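Local structure of proline iminopeptidase (Streptomyces halstedii, 3WMR) at residues Pro257-Ala268 / Asp282-His293; Met66-Trp74 / Phe303-Glu312. The protein is an alpha/beta hydrolase-fold amidohydrolase with a hydrophobic tunnel for polyketide substrates, and may release N-terminal proline from peptides. One frame throughout, in Å; residues are numbered along the deposited sequence.

Interaction 1 of 2, residues Pro257-Ala268 / Asp282-His293; sequences PTMVLIGRHDEA and DVRYEVLENSSH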
loop_
_atom_site.group_PDB
_atom_site.type_symbol
_atom_site.label_atom_id
_atom_site.label_comp_id
_atom_site.label_asym_id
_atom_site.label_seq_id
_atom_site.Cartn_x
_atom_site.Cartn_y
_atom_site.Cartn_z
ATOM N N PRO A 257 -8.852 13.196 10.652
ATOM C CA PRO A 257 -9.900 12.378 10.099
ATOM C C PRO A 257 -9.303 11.330 9.147
ATOM O O PRO A 257 -8.514 11.652 8.243
ATOM C CB PRO A 257 -10.806 13.376 9.357
ATOM C CG PRO A 257 -10.183 14.714 9.504
ATOM C CD PRO A 257 -8.818 14.547 10.072
ATOM N N THR A 258 -9.701 10.089 9.382
ATOM C CA THR A 258 -9.148 8.934 8.724
ATOM C C THR A 258 -10.249 8.232 7.944
ATOM O O THR A 258 -11.402 8.167 8.404
ATOM C CB THR A 258 -8.509 7.989 9.763
ATOM O OG1 THR A 258 -7.445 8.682 10.438
ATOM C CG2 THR A 258 -7.953 6.725 9.088
ATOM N N MET A 259 -9.915 7.727 6.755
ATOM C CA MET A 259 -10.882 6.938 5.975
ATOM C C MET A 259 -10.328 5.533 5.724
ATOM O O MET A 259 -9.191 5.393 5.254
ATOM C CB MET A 259 -11.230 7.594 4.629
ATOM C CG MET A 259 -12.235 6.775 3.824
ATOM S SD MET A 259 -12.964 7.554 2.354
ATOM C CE MET A 259 -11.472 8.093 1.533
ATOM N N VAL A 260 -11.131 4.511 6.049
ATOM C CA VAL A 260 -10.823 3.132 5.702
ATOM C C VAL A 260 -11.572 2.802 4.420
ATOM O O VAL A 260 -12.792 2.957 4.369
ATOM C CB VAL A 260 -11.255 2.148 6.799
ATOM C CG1 VAL A 260 -11.003 0.706 6.362
ATOM C CG2 VAL A 260 -10.529 2.459 8.106
ATOM N N LEU A 261 -10.835 2.375 3.398
ATOM C CA LEU A 261 -11.403 2.072 2.095
ATOM C C LEU A 261 -10.889 0.710 1.687
ATOM O O LEU A 261 -9.679 0.522 1.550
ATOM C CB LEU A 261 -10.990 3.123 1.063
ATOM C CG LEU A 261 -11.668 3.048 -0.322
ATOM C CD1 LEU A 261 -11.784 4.451 -0.895
ATOM C CD2 LEU A 261 -10.936 2.144 -1.305
ATOM N N ILE A 262 -11.811 -0.235 1.510
ATOM C CA ILE A 262 -11.470 -1.572 1.060
ATOM C C ILE A 262 -12.429 -1.971 -0.046
ATOM O O ILE A 262 -13.463 -1.302 -0.279
ATOM C CB ILE A 262 -11.525 -2.610 2.212
ATOM C CG1 ILE A 262 -12.935 -2.665 2.815
ATOM C CG2 ILE A 262 -10.514 -2.280 3.312
ATOM C CD1 ILE A 262 -13.145 -3.810 3.774
ATOM N N GLY A 263 -12.072 -3.033 -0.759
ATOM C CA GLY A 263 -13.008 -3.672 -1.697
ATOM C C GLY A 263 -13.822 -4.728 -0.976
ATOM O O GLY A 263 -13.352 -5.310 -0.002
ATOM N N ARG A 264 -15.041 -4.991 -1.453
ATOM C CA ARG A 264 -15.889 -6.043 -0.874
ATOM C C ARG A 264 -15.171 -7.402 -0.918
ATOM O O ARG A 264 -15.232 -8.177 0.040
ATOM C CB ARG A 264 -17.253 -6.103 -1.601
ATOM C CG ARG A 264 -18.232 -7.193 -1.129
ATOM C CD ARG A 264 -18.482 -7.177 0.386
ATOM N NE ARG A 264 -19.394 -6.111 0.830
ATOM C CZ ARG A 264 -19.442 -5.585 2.063
ATOM N NH1 ARG A 264 -18.611 -5.980 3.035
ATOM N NH2 ARG A 264 -20.323 -4.624 2.326
ATOM N N HIS A 265 -14.456 -7.648 -2.017
ATOM C CA HIS A 265 -13.729 -8.906 -2.247
ATOM C C HIS A 265 -12.245 -8.855 -1.816
ATOM O O HIS A 265 -11.476 -9.760 -2.116
ATOM C CB HIS A 265 -13.834 -9.265 -3.735
ATOM C CG HIS A 265 -15.243 -9.298 -4.241
ATOM N ND1 HIS A 265 -15.720 -8.411 -5.187
ATOM C CD2 HIS A 265 -16.289 -10.093 -3.911
ATOM C CE1 HIS A 265 -16.993 -8.669 -5.426
ATOM N NE2 HIS A 265 -17.365 -9.684 -4.665
ATOM N N ASP A 266 -11.865 -7.800 -1.097
ATOM C CA ASP A 266 -10.481 -7.529 -0.731
ATOM C C ASP A 266 -9.904 -8.621 0.179
ATOM O O ASP A 266 -10.567 -9.084 1.106
ATOM C CB ASP A 266 -10.433 -6.176 -0.007
ATOM C CG ASP A 266 -9.069 -5.489 -0.058
ATOM O OD1 ASP A 266 -7.993 -6.151 -0.100
ATOM O OD2 ASP A 266 -9.101 -4.233 0.004
ATOM N N GLU A 267 -8.672 -9.034 -0.106
ATOM C CA GLU A 267 -7.859 -9.787 0.880
ATOM C C GLU A 267 -7.739 -9.030 2.215
ATOM O O GLU A 267 -7.611 -9.651 3.286
ATOM C CB GLU A 267 -6.472 -10.100 0.319
ATOM C CG GLU A 267 -5.740 -8.938 -0.324
ATOM C CD GLU A 267 -4.331 -9.283 -0.729
ATOM O OE1 GLU A 267 -3.992 -10.480 -0.781
ATOM O OE2 GLU A 267 -3.556 -8.349 -0.996
ATOM N N ALA A 268 -7.758 -7.696 2.144
ATOM C CA ALA A 268 -7.878 -6.855 3.330
ATOM C C ALA A 268 -9.346 -6.860 3.742
ATOM O O ALA A 268 -10.123 -5.966 3.356
ATOM C CB ALA A 268 -7.369 -5.447 3.049
ATOM N N ASP A 282 -11.555 9.437 14.849
ATOM C CA ASP A 282 -12.308 10.050 13.753
ATOM C C ASP A 282 -12.098 9.232 12.488
ATOM O O ASP A 282 -11.099 9.431 11.790
ATOM C CB ASP A 282 -11.846 11.490 13.536
ATOM C CG ASP A 282 -12.654 12.225 12.470
ATOM O OD1 ASP A 282 -13.486 11.606 11.755
ATOM O OD2 ASP A 282 -12.460 13.449 12.365
ATOM N N VAL A 283 -13.037 8.327 12.192
ATOM C CA VAL A 283 -12.827 7.359 11.121
ATOM C C VAL A 283 -14.088 7.012 10.358
ATOM O O VAL A 283 -15.155 6.808 10.942
ATOM C CB VAL A 283 -12.167 6.068 11.651
ATOM C CG1 VAL A 283 -13.082 5.335 12.649
ATOM C CG2 VAL A 283 -11.751 5.154 10.490
ATOM N N ARG A 284 -13.952 6.939 9.040
ATOM C CA ARG A 284 -15.079 6.613 8.178
ATOM C C ARG A 284 -14.739 5.404 7.309
ATOM O O ARG A 284 -13.573 5.144 7.039
ATOM C CB ARG A 284 -15.499 7.837 7.366
ATOM C CG ARG A 284 -14.521 8.284 6.308
ATOM C CD ARG A 284 -14.889 9.663 5.762
ATOM N NE ARG A 284 -14.485 10.744 6.668
ATOM C CZ ARG A 284 -14.519 12.042 6.354
ATOM N NH1 ARG A 284 -14.946 12.446 5.157
ATOM N NH2 ARG A 284 -14.139 12.944 7.250
ATOM N N TYR A 285 -15.777 4.670 6.909
ATOM C CA TYR A 285 -15.673 3.351 6.305
ATOM C C TYR A 285 -16.334 3.299 4.919
ATOM O O TYR A 285 -17.516 3.652 4.765
ATOM C CB TYR A 285 -16.372 2.364 7.243
ATOM C CG TYR A 285 -16.203 0.888 6.932
ATOM C CD1 TYR A 285 -14.966 0.364 6.563
ATOM C CD2 TYR A 285 -17.277 0.009 7.068
ATOM C CE1 TYR A 285 -14.813 -0.989 6.297
ATOM C CE2 TYR A 285 -17.132 -1.347 6.818
ATOM C CZ TYR A 285 -15.888 -1.838 6.436
ATOM O OH TYR A 285 -15.721 -3.170 6.183
ATOM N N GLU A 286 -15.582 2.857 3.918
ATOM C CA GLU A 286 -16.105 2.752 2.560
ATOM C C GLU A 286 -15.729 1.404 1.979
ATOM O O GLU A 286 -14.564 1.008 2.058
ATOM C CB GLU A 286 -15.509 3.851 1.675
ATOM C CG GLU A 286 -15.928 5.254 2.047
ATOM C CD GLU A 286 -17.376 5.567 1.691
ATOM O OE1 GLU A 286 -18.049 4.757 1.014
ATOM O OE2 GLU A 286 -17.830 6.652 2.097
ATOM N N VAL A 287 -16.712 0.719 1.395
ATOM C CA VAL A 287 -16.498 -0.564 0.730
ATOM C C VAL A 287 -16.909 -0.429 -0.727
ATOM O O VAL A 287 -18.020 -0.017 -1.026
ATOM C CB VAL A 287 -17.314 -1.687 1.392
ATOM C CG1 VAL A 287 -17.012 -3.032 0.744
ATOM C CG2 VAL A 287 -17.018 -1.754 2.890
ATOM N N LEU A 288 -15.991 -0.729 -1.632
ATOM C CA LEU A 288 -16.286 -0.691 -3.043
ATOM C C LEU A 288 -16.702 -2.100 -3.461
ATOM O O LEU A 288 -15.908 -3.053 -3.463
ATOM C CB LEU A 288 -15.108 -0.137 -3.830
ATOM C CG LEU A 288 -15.031 1.395 -3.709
ATOM C CD1 LEU A 288 -14.640 1.829 -2.300
ATOM C CD2 LEU A 288 -14.069 1.993 -4.725
ATOM N N GLU A 289 -17.980 -2.210 -3.793
ATOM C CA GLU A 289 -18.663 -3.502 -3.881
ATOM C C GLU A 289 -18.223 -4.388 -5.034
ATOM O O GLU A 289 -18.455 -5.589 -4.996
ATOM C CB GLU A 289 -20.178 -3.284 -3.940
ATOM C CG GLU A 289 -20.769 -2.596 -2.713
ATOM C CD GLU A 289 -20.589 -3.377 -1.413
ATOM O OE1 GLU A 289 -20.219 -4.570 -1.445
ATOM O OE2 GLU A 289 -20.820 -2.785 -0.334
ATOM N N ASN A 290 -17.579 -3.816 -6.044
ATOM C CA ASN A 290 -17.068 -4.606 -7.163
ATOM C C ASN A 290 -15.550 -4.567 -7.263
ATOM O O ASN A 290 -14.977 -4.762 -8.347
ATOM C CB ASN A 290 -17.715 -4.145 -8.461
ATOM C CG ASN A 290 -19.230 -4.232 -8.412
ATOM O OD1 ASN A 290 -19.798 -5.126 -7.776
ATOM N ND2 ASN A 290 -19.887 -3.298 -9.070
ATOM N N SER A 291 -14.899 -4.354 -6.116
ATOM C CA SER A 291 -13.450 -4.262 -6.048
ATOM C C SER A 291 -12.908 -5.309 -5.067
ATOM O O SER A 291 -13.625 -5.800 -4.188
ATOM C CB SER A 291 -13.001 -2.864 -5.589
ATOM O OG SER A 291 -13.356 -1.829 -6.492
ATOM N N SER A 292 -11.642 -5.647 -5.252
ATOM C CA SER A 292 -10.871 -6.366 -4.247
ATOM C C SER A 292 -9.780 -5.438 -3.720
ATOM O O SER A 292 -10.073 -4.475 -3.011
ATOM C CB SER A 292 -10.304 -7.674 -4.816
ATOM O OG SER A 292 -9.427 -7.436 -5.904
ATOM N N HIS A 293 -8.531 -5.721 -4.061
ATOM C CA HIS A 293 -7.394 -5.037 -3.451
ATOM C C HIS A 293 -6.976 -3.769 -4.182
ATOM O O HIS A 293 -6.239 -2.944 -3.623
ATOM C CB HIS A 293 -6.206 -6.007 -3.370
ATOM C CG HIS A 293 -5.181 -5.629 -2.358
ATOM N ND1 HIS A 293 -5.446 -5.603 -1.005
ATOM C CD2 HIS A 293 -3.877 -5.304 -2.493
ATOM C CE1 HIS A 293 -4.354 -5.260 -0.352
ATOM N NE2 HIS A 293 -3.390 -5.067 -1.232
HETATM O O HOH W 1 -13.212 10.500 9.238
HETATM O O HOH W 2 -17.713 -4.598 5.925
#
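Asp266 and His293 meet in the loops that follow two neighbouring parallel strands, 258-263 and 283-288, the outer one being the last strand of the alpha/beta hydrolase sheet. Backbone bonds pass in turn from Thr258 N to Asp282 O through to Arg264 N and Leu288 O, and helix 270-279 completes the beta-alpha-beta crossover. Packing is close on the buried face that carries Met259, Leu261 and Leu288: Leu288 CD1 wedges in 3.8 Å from Leu261 CG, while Met259 CG lies 3.7 Å from Arg284 CG, and helix 300-312 lies over this face. On the other face helix 270-279 covers Val260 and Ile262.

The loose, solvent side lies at the turn after the inner strand and along the outer strand's rim. Arg264, bent at chi2 (53°) and chi3 (77°), lays its guanidinium over Val287 CG1 and grips exposed Glu289 side-on, though not flat, both oxygens being tilted out of its plane. Arg264 NE reaches Glu289 OE1 at 2.9 Å, and Arg264 NH2 makes the longer bond to Glu289 OE2. Tyr285 OH meets a water shared weakly with Arg264 NH1.

Beyond the strands, His265 N takes Ser291 O, tying the two turns together. Asp266 OD1 receives His293 ND1 at 2.8 Å, in the ring plane and nearly straight (171°). Asp266 OD1 also takes Ala268 N at 2.7 Å, an Asx turn, and Asp266 OD2 accepts Gly263 N. Glu267 OE2 stands 3.1 Å above the plane of the His293 ring. Gripped at both oxygens, Asp266 is placed to hold the His293 ring in its rotation beside Ser126, consistent with the predicted triad.

Interaction 2 of 2, residues Met66-Trp74 / Phe303-Glu312; sequences MTSLTEAGW and FHEVMIDYLE
Ser68 OG and His304 ND1 share a hydrogen bond of 3.0 Å, the serine oxygen sitting at the imidazole edge near the ring plane; a weak second bond links this hydroxyl to Ala65 O. The imidazole swings out to the serine because its CG is anti to the backbone N (chi1 176°), and Ile308 CG1, one turn along the helix, lies under one ring face. Beside this partly exposed polar pair the contact turns apolar. Leu69 sends CD2 between Met307 CB and Ile308 CD1, 3.8 Å from each, and CD1 toward Leu311. Ile308 CD1 also meets Ala72 CB at 3.7 Å and Trp74 CD1.

In alpha/beta hydrolase terms, the final helix 300-312 here packs beside the helical turns that link strands 49-52 and 76-80, both on the same side of the central sheet. At the Phe303 end, Met66 makes an oblique Met-aromatic contact with Phe303, Met66 SD lying 3.9 Å from Phe303 CZ, and both Met66 and Met307 also touch Phe123 of strand 120-125.

At the Leu311 end Trp74 spreads its indole over the helix. Leu311 CB stands over the six-membered ring of Trp74, 3.7 Å from its centroid and 24° off the normal, a CH-pi contact. Glu312 OE2 comes to the indole edge near NE1, its carboxylate plane turned 77° from the ring, while Lys46 holds the same oxygen in a salt bridge.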
loop_
_atom_site.group_PDB
_atom_site.type_symbol
_atom_site.label_atom_id
_atom_site.label_comp_id
_atom_site.label_asym_id
_atom_site.label_seq_id
_atom_site.Cartn_x
_atom_site.Cartn_y
_atom_site.Cartn_z
ATOM N N MET A 66 -4.337 7.192 -9.862
ATOM C CA MET A 66 -4.713 8.247 -8.935
ATOM C C MET A 66 -4.270 9.661 -9.331
ATOM O O MET A 66 -4.557 10.627 -8.616
ATOM C CB MET A 66 -4.202 7.880 -7.536
ATOM C CG MET A 66 -4.878 6.624 -7.012
ATOM S SD MET A 66 -4.476 6.238 -5.292
ATOM C CE MET A 66 -5.034 7.734 -4.489
ATOM N N THR A 67 -3.572 9.795 -10.459
ATOM C CA THR A 67 -3.401 11.111 -11.094
ATOM C C THR A 67 -4.751 11.727 -11.477
ATOM O O THR A 67 -4.826 12.917 -11.717
ATOM C CB THR A 67 -2.527 11.047 -12.359
ATOM O OG1 THR A 67 -3.089 10.102 -13.266
ATOM C CG2 THR A 67 -1.085 10.634 -12.019
ATOM N N SER A 68 -5.814 10.927 -11.534
ATOM C CA SER A 68 -7.150 11.465 -11.773
ATOM C C SER A 68 -7.526 12.547 -10.768
ATOM O O SER A 68 -8.210 13.499 -11.107
ATOM C CB SER A 68 -8.202 10.353 -11.749
ATOM O OG SER A 68 -8.384 9.826 -10.437
ATOM N N LEU A 69 -7.085 12.413 -9.520
ATOM C CA LEU A 69 -7.399 13.423 -8.515
ATOM C C LEU A 69 -6.972 14.853 -8.874
ATOM O O LEU A 69 -7.605 15.808 -8.413
ATOM C CB LEU A 69 -6.807 13.031 -7.140
ATOM C CG LEU A 69 -7.139 11.619 -6.647
ATOM C CD1 LEU A 69 -6.379 11.346 -5.356
ATOM C CD2 LEU A 69 -8.628 11.421 -6.441
ATOM N N THR A 70 -5.924 15.006 -9.698
ATOM C CA THR A 70 -5.482 16.340 -10.140
ATOM C C THR A 70 -6.556 17.028 -10.996
ATOM O O THR A 70 -6.565 18.241 -11.128
ATOM C CB THR A 70 -4.146 16.312 -10.913
ATOM O OG1 THR A 70 -4.301 15.550 -12.123
ATOM C CG2 THR A 70 -3.038 15.710 -10.060
ATOM N N GLU A 71 -7.482 16.247 -11.525
ATOM C CA GLU A 71 -8.602 16.769 -12.310
ATOM C C GLU A 71 -9.464 17.707 -11.451
ATOM O O GLU A 71 -10.061 18.659 -11.967
ATOM C CB GLU A 71 -9.418 15.588 -12.828
ATOM C CG GLU A 71 -10.532 15.888 -13.807
ATOM C CD GLU A 71 -11.558 14.769 -13.822
ATOM O OE1 GLU A 71 -11.155 13.589 -13.958
ATOM O OE2 GLU A 71 -12.763 15.072 -13.674
ATOM N N ALA A 72 -9.489 17.451 -10.140
ATOM C CA ALA A 72 -10.262 18.254 -9.187
ATOM C C ALA A 72 -9.381 19.186 -8.356
ATOM O O ALA A 72 -9.811 19.683 -7.311
ATOM C CB ALA A 72 -11.079 17.339 -8.274
ATOM N N GLY A 73 -8.159 19.429 -8.823
ATOM C CA GLY A 73 -7.250 20.383 -8.185
ATOM C C GLY A 73 -6.254 19.827 -7.167
ATOM O O GLY A 73 -5.461 20.579 -6.614
ATOM N N TRP A 74 -6.277 18.526 -6.922
ATOM C CA TRP A 74 -5.379 17.924 -5.927
ATOM C C TRP A 74 -4.035 17.565 -6.546
ATOM O O TRP A 74 -3.990 16.739 -7.464
ATOM C CB TRP A 74 -6.029 16.677 -5.317
ATOM C CG TRP A 74 -7.255 17.033 -4.609
ATOM C CD1 TRP A 74 -8.517 17.069 -5.129
ATOM C CD2 TRP A 74 -7.360 17.477 -3.255
ATOM N NE1 TRP A 74 -9.398 17.509 -4.185
ATOM C CE2 TRP A 74 -8.717 17.760 -3.018
ATOM C CE3 TRP A 74 -6.430 17.662 -2.216
ATOM C CZ2 TRP A 74 -9.190 18.213 -1.784
ATOM C CZ3 TRP A 74 -6.900 18.121 -0.973
ATOM C CH2 TRP A 74 -8.275 18.385 -0.772
ATOM N N PHE A 303 -14.021 4.890 -7.104
ATOM C CA PHE A 303 -12.897 5.177 -6.242
ATOM C C PHE A 303 -12.558 6.675 -6.255
ATOM O O PHE A 303 -12.364 7.302 -5.191
ATOM C CB PHE A 303 -11.684 4.340 -6.653
ATOM C CG PHE A 303 -10.446 4.675 -5.890
ATOM C CD1 PHE A 303 -10.120 3.980 -4.734
ATOM C CD2 PHE A 303 -9.624 5.704 -6.308
ATOM C CE1 PHE A 303 -8.988 4.302 -4.017
ATOM C CE2 PHE A 303 -8.486 6.025 -5.607
ATOM C CZ PHE A 303 -8.169 5.321 -4.453
ATOM N N HIS A 304 -12.478 7.237 -7.456
ATOM C CA HIS A 304 -12.264 8.667 -7.642
ATOM C C HIS A 304 -13.309 9.495 -6.894
ATOM O O HIS A 304 -12.945 10.384 -6.134
ATOM C CB HIS A 304 -12.281 9.020 -9.132
ATOM C CG HIS A 304 -12.171 10.484 -9.404
ATOM N ND1 HIS A 304 -10.972 11.100 -9.686
ATOM C CD2 HIS A 304 -13.114 11.454 -9.446
ATOM C CE1 HIS A 304 -11.181 12.388 -9.890
ATOM N NE2 HIS A 304 -12.471 12.629 -9.743
ATOM N N GLU A 305 -14.595 9.208 -7.120
ATOM C CA GLU A 305 -15.682 9.899 -6.421
ATOM C C GLU A 305 -15.536 9.818 -4.895
ATOM O O GLU A 305 -15.747 10.803 -4.188
ATOM C CB GLU A 305 -17.046 9.324 -6.815
ATOM C CG GLU A 305 -17.513 9.678 -8.222
ATOM C CD GLU A 305 -18.764 8.912 -8.652
ATOM O OE1 GLU A 305 -19.252 8.046 -7.882
ATOM O OE2 GLU A 305 -19.258 9.173 -9.776
ATOM N N VAL A 306 -15.187 8.640 -4.392
ATOM C CA VAL A 306 -15.088 8.440 -2.946
ATOM C C VAL A 306 -13.941 9.271 -2.390
ATOM O O VAL A 306 -14.114 9.992 -1.422
ATOM C CB VAL A 306 -14.928 6.955 -2.585
ATOM C CG1 VAL A 306 -14.545 6.787 -1.112
ATOM C CG2 VAL A 306 -16.221 6.214 -2.868
ATOM N N MET A 307 -12.794 9.210 -3.055
ATOM C CA MET A 307 -11.636 9.993 -2.673
ATOM C C MET A 307 -11.905 11.492 -2.692
ATOM O O MET A 307 -11.646 12.185 -1.710
ATOM C CB MET A 307 -10.446 9.651 -3.566
ATOM C CG MET A 307 -9.773 8.331 -3.216
ATOM S SD MET A 307 -9.064 8.327 -1.548
ATOM C CE MET A 307 -7.827 9.603 -1.697
ATOM N N ILE A 308 -12.449 11.997 -3.795
ATOM C CA ILE A 308 -12.726 13.429 -3.890
ATOM C C ILE A 308 -13.679 13.904 -2.789
ATOM O O ILE A 308 -13.464 14.969 -2.195
ATOM C CB ILE A 308 -13.293 13.807 -5.277
ATOM C CG1 ILE A 308 -12.236 13.582 -6.353
ATOM C CG2 ILE A 308 -13.763 15.257 -5.296
ATOM C CD1 ILE A 308 -10.952 14.354 -6.156
ATOM N N ASP A 309 -14.721 13.112 -2.522
ATOM C CA ASP A 309 -15.685 13.398 -1.451
ATOM C C ASP A 309 -14.992 13.516 -0.078
ATOM O O ASP A 309 -15.230 14.461 0.679
ATOM C CB ASP A 309 -16.753 12.303 -1.431
ATOM C CG ASP A 309 -17.905 12.621 -0.500
ATOM O OD1 ASP A 309 -18.899 13.216 -0.978
ATOM O OD2 ASP A 309 -17.819 12.278 0.707
ATOM N N TYR A 310 -14.114 12.563 0.223
ATOM C CA TYR A 310 -13.338 12.605 1.461
ATOM C C TYR A 310 -12.391 13.815 1.444
ATOM O O TYR A 310 -12.337 14.594 2.410
ATOM C CB TYR A 310 -12.534 11.302 1.647
ATOM C CG TYR A 310 -11.442 11.439 2.681
ATOM C CD1 TYR A 310 -11.742 11.383 4.043
ATOM C CD2 TYR A 310 -10.129 11.691 2.308
ATOM C CE1 TYR A 310 -10.760 11.549 5.006
ATOM C CE2 TYR A 310 -9.142 11.861 3.262
ATOM C CZ TYR A 310 -9.460 11.791 4.616
ATOM O OH TYR A 310 -8.469 11.950 5.577
ATOM N N LEU A 311 -11.641 13.976 0.353
ATOM C CA LEU A 311 -10.638 15.047 0.276
ATOM C C LEU A 311 -11.254 16.456 0.429
ATOM O O LEU A 311 -10.667 17.322 1.080
ATOM C CB LEU A 311 -9.800 14.945 -1.024
ATOM C CG LEU A 311 -8.804 13.777 -1.130
ATOM C CD1 LEU A 311 -8.246 13.695 -2.535
ATOM C CD2 LEU A 311 -7.658 13.906 -0.133
ATOM N N GLU A 312 -12.438 16.676 -0.138
ATOM C CA GLU A 312 -13.105 17.978 -0.045
ATOM C C GLU A 312 -13.523 18.331 1.392
ATOM O O GLU A 312 -13.542 19.504 1.743
ATOM C CB GLU A 312 -14.307 18.066 -0.995
ATOM C CG GLU A 312 -13.930 18.192 -2.468
ATOM C CD GLU A 312 -13.254 19.510 -2.814
ATOM O OE1 GLU A 312 -13.783 20.576 -2.431
ATOM O OE2 GLU A 312 -12.189 19.478 -3.475
#

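Overall arrangement
Along the chain the order is 66-74, 257-268, 282-293, 303-312, so both halves of interaction 1 fall between those of interaction 2. The centres lie about 16 Å apart, and the bridge between them is helix 300-312. One side of it meets the helical turns of interaction 2, and another packs on the sheet strands of interaction 1, where Val306 touches Leu261 and Tyr310 touches Met259. Tyr310 OH also probably bonds to Pro257 O. Interaction 1 forms the sheet edge whose loops bear predicted catalytic residues; interaction 2 joins the chain's last helix to an early segment on one face of the central sheet.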